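Local coordinates for type III Pentaketide Synthase (Neurospora crassa, PDB 3EUO), which probably acts as an acyltransferase of the chalcone and stilbene synthase family, building pentaketides as a fungal type III polyketide synthase, at residues V107-T112 with V171-V176; G118-V123 with L133-L138. All coordinates share one frame; numbering follows the deposited sequence.

Interaction 1: residues V107-T112 with V171-V176; sequences VSTTCT and VLALEV
Two neighbouring parallel strands of the thiolase-type sheet meet here; the axes of strand segments 107-109 and 171-175 come within 4.7 Å and are inclined by 13°, with Val107, Ser108 and Thr109 bridged to Val171, Leu172 and Ala173. Three backbone bonds fix the register: Leu172 N to Val107 O, Leu172 O from Thr109 N, and Thr109 O from Leu174 N. Beyond Thr109 side chains take over. Thr110 OG1 donates to Leu174 O at 2.7 Å, almost in line with the C=O bond, and accepts from Thr112 N, closing an ST turn. In Glu175 the bend at chi2 (-73°) brings the carboxylate to this turn. Its OE1 takes Cys111 N at 2.9 Å through the syn lone pair and Thr112 OG1 at 2.8 Å nearly along the C-O axis, so two donors grip one oxygen. Thr112 OG1 in turn accepts Val176 N at 3.0 Å, which makes the hydroxyl a relay between carboxylate and backbone. Glu175 OE2 is held by Ser332 OG and by a water that also binds Thr109 OG1, an arrangement that satisfies both oxygens of a buried acid. Helix 145-162 packs on Val107 and Val171, whereas helices 70-96 and 119-127 cover the face carrying Ser108 and Leu172.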
ATOM      1  N   VAL A 107      -7.168  -0.147  -7.572  1.00 11.10           N
ATOM      2  CA  VAL A 107      -5.993  -0.784  -6.952  1.00 11.20           C
ATOM      3  C   VAL A 107      -4.762  -0.242  -7.658  1.00 11.80           C
ATOM      4  O   VAL A 107      -4.562  -0.514  -8.841  1.00 12.23           O
ATOM      5  CB  VAL A 107      -6.007  -2.334  -7.037  1.00 11.29           C
ATOM      6  CG1 VAL A 107      -4.775  -2.920  -6.339  1.00 11.77           C
ATOM      7  CG2 VAL A 107      -7.271  -2.907  -6.407  1.00 10.79           C
ATOM      8  N   SER A 108      -3.951   0.522  -6.931  1.00 11.30           N
ATOM      9  CA  SER A 108      -2.805   1.224  -7.511  1.00 11.73           C
ATOM     10  C   SER A 108      -1.514   0.755  -6.885  1.00 11.15           C
ATOM     11  O   SER A 108      -1.502   0.279  -5.755  1.00 11.14           O
ATOM     12  CB  SER A 108      -2.932   2.741  -7.313  1.00 11.43           C
ATOM     13  OG  SER A 108      -4.158   3.218  -7.848  1.00 12.88           O
ATOM     14  N   THR A 109      -0.420   0.912  -7.617  1.00 11.68           N
ATOM     15  CA  THR A 109       0.884   0.566  -7.070  1.00 11.69           C
ATOM     16  C   THR A 109       1.945   1.561  -7.527  1.00 11.61           C
ATOM     17  O   THR A 109       1.826   2.171  -8.594  1.00 11.99           O
ATOM     18  CB  THR A 109       1.266  -0.899  -7.412  1.00 12.12           C
ATOM     19  OG1 THR A 109       2.431  -1.294  -6.673  1.00 13.23           O
ATOM     20  CG2 THR A 109       1.499  -1.085  -8.895  1.00 12.35           C
ATOM     21  N   THR A 110       2.952   1.744  -6.680  1.00 11.20           N
ATOM     22  CA  THR A 110       4.190   2.440  -7.033  1.00 10.66           C
ATOM     23  C   THR A 110       5.239   2.124  -5.978  1.00 11.00           C
ATOM     24  O   THR A 110       4.894   1.884  -4.827  1.00 11.16           O
ATOM     25  CB  THR A 110       4.015   3.980  -7.149  1.00 10.52           C
ATOM     26  OG1 THR A 110       5.219   4.557  -7.681  1.00 11.23           O
ATOM     27  CG2 THR A 110       3.691   4.625  -5.788  1.00 10.76           C
ATOM     28  N   CYS A 111       6.508   2.101  -6.365  1.00 11.37           N
ATOM     29  CA  CYS A 111       7.570   2.036  -5.358  1.00 11.70           C
ATOM     30  C   CYS A 111       8.468   3.269  -5.431  1.00 11.96           C
ATOM     31  O   CYS A 111       9.498   3.323  -4.759  1.00 12.50           O
ATOM     32  CB  CYS A 111       8.387   0.751  -5.502  1.00 12.21           C
ATOM     33  SG  CYS A 111       9.275   0.653  -7.057  1.00 13.36           S
ATOM     34  N   THR A 112       8.064   4.259  -6.227  1.00 11.93           N
ATOM     35  CA  THR A 112       8.918   5.429  -6.484  1.00 11.61           C
ATOM     36  C   THR A 112       8.326   6.744  -5.945  1.00 11.81           C
ATOM     37  O   THR A 112       8.732   7.855  -6.339  1.00 11.08           O
ATOM     38  CB  THR A 112       9.277   5.535  -7.972  1.00 12.14           C
ATOM     39  OG1 THR A 112       8.092   5.398  -8.770  1.00 10.96           O
ATOM     40  CG2 THR A 112      10.272   4.438  -8.352  1.00 12.08           C
ATOM     41  N   VAL A 171      -7.129  -0.738 -12.256  1.00 11.57           N
ATOM     42  CA  VAL A 171      -5.854  -1.280 -11.767  1.00 11.30           C
ATOM     43  C   VAL A 171      -4.715  -0.481 -12.389  1.00 11.32           C
ATOM     44  O   VAL A 171      -4.556  -0.471 -13.608  1.00 11.63           O
ATOM     45  CB  VAL A 171      -5.676  -2.771 -12.112  1.00 11.46           C
ATOM     46  CG1 VAL A 171      -4.555  -3.384 -11.257  1.00 10.15           C
ATOM     47  CG2 VAL A 171      -6.982  -3.544 -11.908  1.00 11.27           C
ATOM     48  N   LEU A 172      -3.910   0.169 -11.552  1.00 11.28           N
ATOM     49  CA  LEU A 172      -2.995   1.199 -12.041  1.00 11.08           C
ATOM     50  C   LEU A 172      -1.578   1.057 -11.488  1.00 10.98           C
ATOM     51  O   LEU A 172      -1.398   0.846 -10.294  1.00 11.14           O
ATOM     52  CB  LEU A 172      -3.554   2.595 -11.700  1.00 11.11           C
ATOM     53  CG  LEU A 172      -2.703   3.844 -12.005  1.00 11.63           C
ATOM     54  CD1 LEU A 172      -2.568   4.071 -13.507  1.00 11.74           C
ATOM     55  CD2 LEU A 172      -3.284   5.087 -11.313  1.00 11.20           C
ATOM     56  N   ALA A 173      -0.587   1.190 -12.366  1.00 10.87           N
ATOM     57  CA  ALA A 173       0.817   1.249 -11.944  1.00 10.78           C
ATOM     58  C   ALA A 173       1.477   2.494 -12.504  1.00 11.43           C
ATOM     59  O   ALA A 173       1.323   2.812 -13.689  1.00 11.61           O
ATOM     60  CB  ALA A 173       1.565   0.011 -12.391  1.00 11.34           C
ATOM     61  N   LEU A 174       2.191   3.212 -11.646  1.00 11.01           N
ATOM     62  CA  LEU A 174       2.963   4.368 -12.078  1.00 10.80           C
ATOM     63  C   LEU A 174       4.334   4.316 -11.426  1.00 10.95           C
ATOM     64  O   LEU A 174       4.445   4.175 -10.204  1.00 10.65           O
ATOM     65  CB  LEU A 174       2.226   5.664 -11.715  1.00 10.62           C
ATOM     66  CG  LEU A 174       2.988   6.996 -11.766  1.00 10.79           C
ATOM     67  CD1 LEU A 174       3.445   7.355 -13.187  1.00 11.48           C
ATOM     68  CD2 LEU A 174       2.126   8.110 -11.188  1.00 10.76           C
ATOM     69  N   GLU A 175       5.378   4.442 -12.241  1.00 11.13           N
ATOM     70  CA  GLU A 175       6.742   4.473 -11.719  1.00 11.23           C
ATOM     71  C   GLU A 175       7.524   5.579 -12.399  1.00 11.28           C
ATOM     72  O   GLU A 175       7.455   5.733 -13.618  1.00 11.13           O
ATOM     73  CB  GLU A 175       7.463   3.128 -11.905  1.00 11.15           C
ATOM     74  CG  GLU A 175       6.736   1.911 -11.311  1.00 12.52           C
ATOM     75  CD  GLU A 175       6.766   1.831  -9.786  1.00 13.71           C
ATOM     76  OE1 GLU A 175       7.288   2.747  -9.106  1.00 12.37           O
ATOM     77  OE2 GLU A 175       6.249   0.822  -9.258  1.00 12.50           O
ATOM     78  N   VAL A 176       8.208   6.377 -11.589  1.00 11.10           N
ATOM     79  CA  VAL A 176       9.162   7.372 -12.083  1.00 11.59           C
ATOM     80  C   VAL A 176      10.497   7.060 -11.408  1.00 11.82           C
ATOM     81  O   VAL A 176      10.734   7.446 -10.258  1.00 12.47           O
ATOM     82  CB  VAL A 176       8.723   8.824 -11.776  1.00 11.50           C
ATOM     83  CG1 VAL A 176       9.758   9.826 -12.310  1.00 12.73           C
ATOM     84  CG2 VAL A 176       7.340   9.114 -12.380  1.00 11.77           C
TER
HETATM   85  O   HOH W   1       5.336  -0.914  -7.248  1.00 14.52           O
HETATM   86  O   HOH W   2       9.904   9.296  -8.259  1.00 17.79           O

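Interaction 2: residues G118-V123 with L133-L138; sequences GYDHYV and LEKVLL
Helix 119-123 runs at 136° to strand 134-138, with the axes of these short segments 9.3 Å apart at closest approach. They belong to the beta-alpha-beta unit 105-109, 119-127, 134-138, and the contact packs the crossover helix onto the last strand of that unit. Leu137 packs on the N-terminal end of the helix: its CD2 lies 3.7 Å from Gly118 CA, and its CD1 approaches Tyr119 CE2 obliquely at 3.7 Å. The Tyr119 hydroxyl is bonded to Thr109 O, which anchors the far end of the ring to the adjoining strand. The Asp120 side chain leaves the helix toward the strand, with CG lodged between the backbone N and carbonyl carbon (chi1 59°). OD2 is the atom that reaches across, resting against aliphatic carbon of Leu137 and, at 3.6 Å, against Lys135 CB. A water at 2.7 Å from Asp120 OD2 lies 3.0 Å from Val136 O and can link the carboxylate to the strand backbone, while OD1 accepts a weak bond from His121 N within the helix. The second subunit also reaches this strand: Glu134 forms a salt bridge with Arg151 of that subunit. Lys135 crosses Asp120 with its chain bent at chi3 (-75°), and the ammonium ends 4.4 Å from Asp120 OD2, beyond salt-bridge distance; NZ lies alongside the helix, 3.3 Å from His121 CB.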
ATOM      1  N   GLY A 118      -2.037   9.471  -0.792  1.00 11.96           N
ATOM      2  CA  GLY A 118      -1.280   8.784  -1.849  1.00 12.03           C
ATOM      3  C   GLY A 118      -1.634   9.285  -3.236  1.00 12.32           C
ATOM      4  O   GLY A 118      -2.658   9.966  -3.426  1.00 12.31           O
ATOM      5  N   TYR A 119      -0.794   8.951  -4.212  1.00 12.31           N
ATOM      6  CA  TYR A 119      -0.937   9.514  -5.558  1.00 12.11           C
ATOM      7  C   TYR A 119      -2.244   9.103  -6.205  1.00 11.93           C
ATOM      8  O   TYR A 119      -2.773   9.828  -7.054  1.00 11.84           O
ATOM      9  CB  TYR A 119       0.262   9.150  -6.454  1.00 12.42           C
ATOM     10  CG  TYR A 119       0.165   7.817  -7.182  1.00 12.29           C
ATOM     11  CD1 TYR A 119      -0.429   7.734  -8.451  1.00 13.50           C
ATOM     12  CD2 TYR A 119       0.687   6.645  -6.616  1.00 12.88           C
ATOM     13  CE1 TYR A 119      -0.513   6.519  -9.132  1.00 14.33           C
ATOM     14  CE2 TYR A 119       0.607   5.413  -7.295  1.00 12.22           C
ATOM     15  CZ  TYR A 119       0.007   5.361  -8.547  1.00 13.32           C
ATOM     16  OH  TYR A 119      -0.071   4.165  -9.216  1.00 12.19           O
ATOM     17  N   ASP A 120      -2.766   7.947  -5.791  1.00 11.99           N
ATOM     18  CA  ASP A 120      -4.014   7.436  -6.332  1.00 11.90           C
ATOM     19  C   ASP A 120      -5.173   8.401  -6.102  1.00 11.97           C
ATOM     20  O   ASP A 120      -6.055   8.531  -6.957  1.00 12.19           O
ATOM     21  CB  ASP A 120      -4.328   6.029  -5.798  1.00 12.11           C
ATOM     22  CG  ASP A 120      -4.438   5.962  -4.280  1.00 13.27           C
ATOM     23  OD1 ASP A 120      -3.815   6.787  -3.572  1.00 15.45           O
ATOM     24  OD2 ASP A 120      -5.153   5.051  -3.794  1.00 13.66           O
ATOM     25  N   HIS A 121      -5.166   9.070  -4.952  1.00 11.55           N
ATOM     26  CA  HIS A 121      -6.170  10.089  -4.674  1.00 12.15           C
ATOM     27  C   HIS A 121      -6.249  11.134  -5.785  1.00 12.12           C
ATOM     28  O   HIS A 121      -7.338  11.439  -6.298  1.00 12.27           O
ATOM     29  CB  HIS A 121      -5.894  10.796  -3.352  1.00 11.91           C
ATOM     30  CG  HIS A 121      -6.831  11.934  -3.098  1.00 12.72           C
ATOM     31  ND1 HIS A 121      -6.543  13.233  -3.461  1.00 13.76           N
ATOM     32  CD2 HIS A 121      -8.081  11.955  -2.580  1.00 11.35           C
ATOM     33  CE1 HIS A 121      -7.567  14.008  -3.155  1.00 12.45           C
ATOM     34  NE2 HIS A 121      -8.511  13.258  -2.613  1.00 14.30           N
ATOM     35  N   TYR A 122      -5.090  11.675  -6.149  1.00 12.34           N
ATOM     36  CA  TYR A 122      -4.999  12.759  -7.127  1.00 12.91           C
ATOM     37  C   TYR A 122      -5.404  12.272  -8.520  1.00 13.07           C
ATOM     38  O   TYR A 122      -6.122  12.973  -9.249  1.00 13.05           O
ATOM     39  CB  TYR A 122      -3.594  13.368  -7.121  1.00 13.68           C
ATOM     40  CG  TYR A 122      -3.226  13.959  -5.776  1.00 13.67           C
ATOM     41  CD1 TYR A 122      -3.440  15.314  -5.505  1.00 15.36           C
ATOM     42  CD2 TYR A 122      -2.680  13.163  -4.769  1.00 15.63           C
ATOM     43  CE1 TYR A 122      -3.109  15.863  -4.261  1.00 15.14           C
ATOM     44  CE2 TYR A 122      -2.345  13.702  -3.522  1.00 14.90           C
ATOM     45  CZ  TYR A 122      -2.565  15.049  -3.280  1.00 15.95           C
ATOM     46  OH  TYR A 122      -2.234  15.575  -2.046  1.00 16.38           O
ATOM     47  N   VAL A 123      -4.988  11.056  -8.867  1.00 13.48           N
ATOM     48  CA  VAL A 123      -5.396  10.452 -10.142  1.00 13.81           C
ATOM     49  C   VAL A 123      -6.920  10.299 -10.199  1.00 14.38           C
ATOM     50  O   VAL A 123      -7.562  10.735 -11.160  1.00 14.16           O
ATOM     51  CB  VAL A 123      -4.715   9.080 -10.396  1.00 13.76           C
ATOM     52  CG1 VAL A 123      -5.248   8.446 -11.704  1.00 14.22           C
ATOM     53  CG2 VAL A 123      -3.205   9.237 -10.473  1.00 13.57           C
ATOM     54  N   LEU A 133     -15.465   5.784  -3.877  1.00 14.10           N
ATOM     55  CA  LEU A 133     -14.538   4.831  -4.478  1.00 13.31           C
ATOM     56  C   LEU A 133     -13.736   4.118  -3.397  1.00 13.41           C
ATOM     57  O   LEU A 133     -13.236   4.753  -2.462  1.00 13.54           O
ATOM     58  CB  LEU A 133     -13.579   5.577  -5.407  1.00 13.24           C
ATOM     59  CG  LEU A 133     -12.493   4.792  -6.141  1.00 12.07           C
ATOM     60  CD1 LEU A 133     -13.140   3.885  -7.176  1.00 13.94           C
ATOM     61  CD2 LEU A 133     -11.571   5.791  -6.818  1.00 13.06           C
ATOM     62  N   GLU A 134     -13.629   2.798  -3.509  1.00 13.06           N
ATOM     63  CA  GLU A 134     -12.794   2.045  -2.580  1.00 13.21           C
ATOM     64  C   GLU A 134     -11.391   1.919  -3.169  1.00 12.77           C
ATOM     65  O   GLU A 134     -11.211   1.304  -4.235  1.00 12.39           O
ATOM     66  CB  GLU A 134     -13.395   0.666  -2.285  1.00 12.87           C
ATOM     67  CG  GLU A 134     -14.752   0.699  -1.580  1.00 14.33           C
ATOM     68  CD  GLU A 134     -15.209  -0.666  -1.112  1.00 14.89           C
ATOM     69  OE1 GLU A 134     -14.543  -1.261  -0.231  1.00 17.56           O
ATOM     70  OE2 GLU A 134     -16.238  -1.153  -1.630  1.00 16.07           O
ATOM     71  N   LYS A 135     -10.405   2.508  -2.490  1.00 12.01           N
ATOM     72  CA  LYS A 135      -9.038   2.520  -3.004  1.00 12.36           C
ATOM     73  C   LYS A 135      -8.109   1.632  -2.187  1.00 11.79           C
ATOM     74  O   LYS A 135      -8.280   1.464  -0.972  1.00 12.11           O
ATOM     75  CB  LYS A 135      -8.460   3.943  -3.088  1.00 11.72           C
ATOM     76  CG  LYS A 135      -9.252   4.932  -3.935  1.00 12.42           C
ATOM     77  CD  LYS A 135      -8.544   6.274  -3.986  1.00 14.05           C
ATOM     78  CE  LYS A 135      -8.717   7.014  -2.636  1.00 18.68           C
ATOM     79  NZ  LYS A 135      -7.905   8.241  -2.625  1.00 24.22           N
ATOM     80  N   VAL A 136      -7.145   1.052  -2.896  1.00 11.47           N
ATOM     81  CA  VAL A 136      -6.037   0.306  -2.323  1.00 11.24           C
ATOM     82  C   VAL A 136      -4.776   0.812  -3.016  1.00 11.45           C
ATOM     83  O   VAL A 136      -4.635   0.677  -4.247  1.00 11.82           O
ATOM     84  CB  VAL A 136      -6.185  -1.220  -2.581  1.00 11.11           C
ATOM     85  CG1 VAL A 136      -4.875  -1.964  -2.302  1.00 10.94           C
ATOM     86  CG2 VAL A 136      -7.321  -1.804  -1.748  1.00 11.34           C
ATOM     87  N   LEU A 137      -3.871   1.406  -2.230  1.00 11.59           N
ATOM     88  CA  LEU A 137      -2.550   1.789  -2.733  1.00 11.07           C
ATOM     89  C   LEU A 137      -1.523   0.844  -2.158  1.00 11.07           C
ATOM     90  O   LEU A 137      -1.190   0.926  -0.977  1.00 11.09           O
ATOM     91  CB  LEU A 137      -2.195   3.246  -2.383  1.00 11.06           C
ATOM     92  CG  LEU A 137      -0.789   3.737  -2.787  1.00 11.85           C
ATOM     93  CD1 LEU A 137      -0.536   3.613  -4.293  1.00 13.51           C
ATOM     94  CD2 LEU A 137      -0.544   5.164  -2.307  1.00 11.48           C
ATOM     95  N   LEU A 138      -1.006  -0.038  -3.010  1.00 10.70           N
ATOM     96  CA  LEU A 138      -0.021  -1.030  -2.584  1.00 11.00           C
ATOM     97  C   LEU A 138       1.360  -0.430  -2.391  1.00 11.40           C
ATOM     98  O   LEU A 138       1.774   0.459  -3.140  1.00 12.04           O
ATOM     99  CB  LEU A 138       0.073  -2.164  -3.614  1.00 10.99           C
ATOM    100  CG  LEU A 138      -1.214  -2.937  -3.869  1.00  9.93           C
ATOM    101  CD1 LEU A 138      -0.964  -4.005  -4.924  1.00 12.50           C
ATOM    102  CD2 LEU A 138      -1.733  -3.590  -2.580  1.00 11.68           C
TER
HETATM  103  O   HOH W   3      -5.746   3.107  -5.572  1.00 12.26           O

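The centres of interactions 1 and 2 are 10 Å apart, and both reach the same mixed sheet, where the order 134-138, 105-109, 168-175 places strand 105-109 in the middle. Along the chain, 107-112 comes first, then 118-123 and 133-138, and finally 171-176; both segments of interaction 2 therefore fall between those of interaction 1. They touch directly: Ser108 N and O probably bond to Val136 O and Leu138 N, each 2.8 Å, and Ser108 OG packs against Asp120 CB. Eight residues of interaction 2 lie within reach of the second subunit, which Leu137 meets through backbone bonds, against one of interaction 1, Cys111.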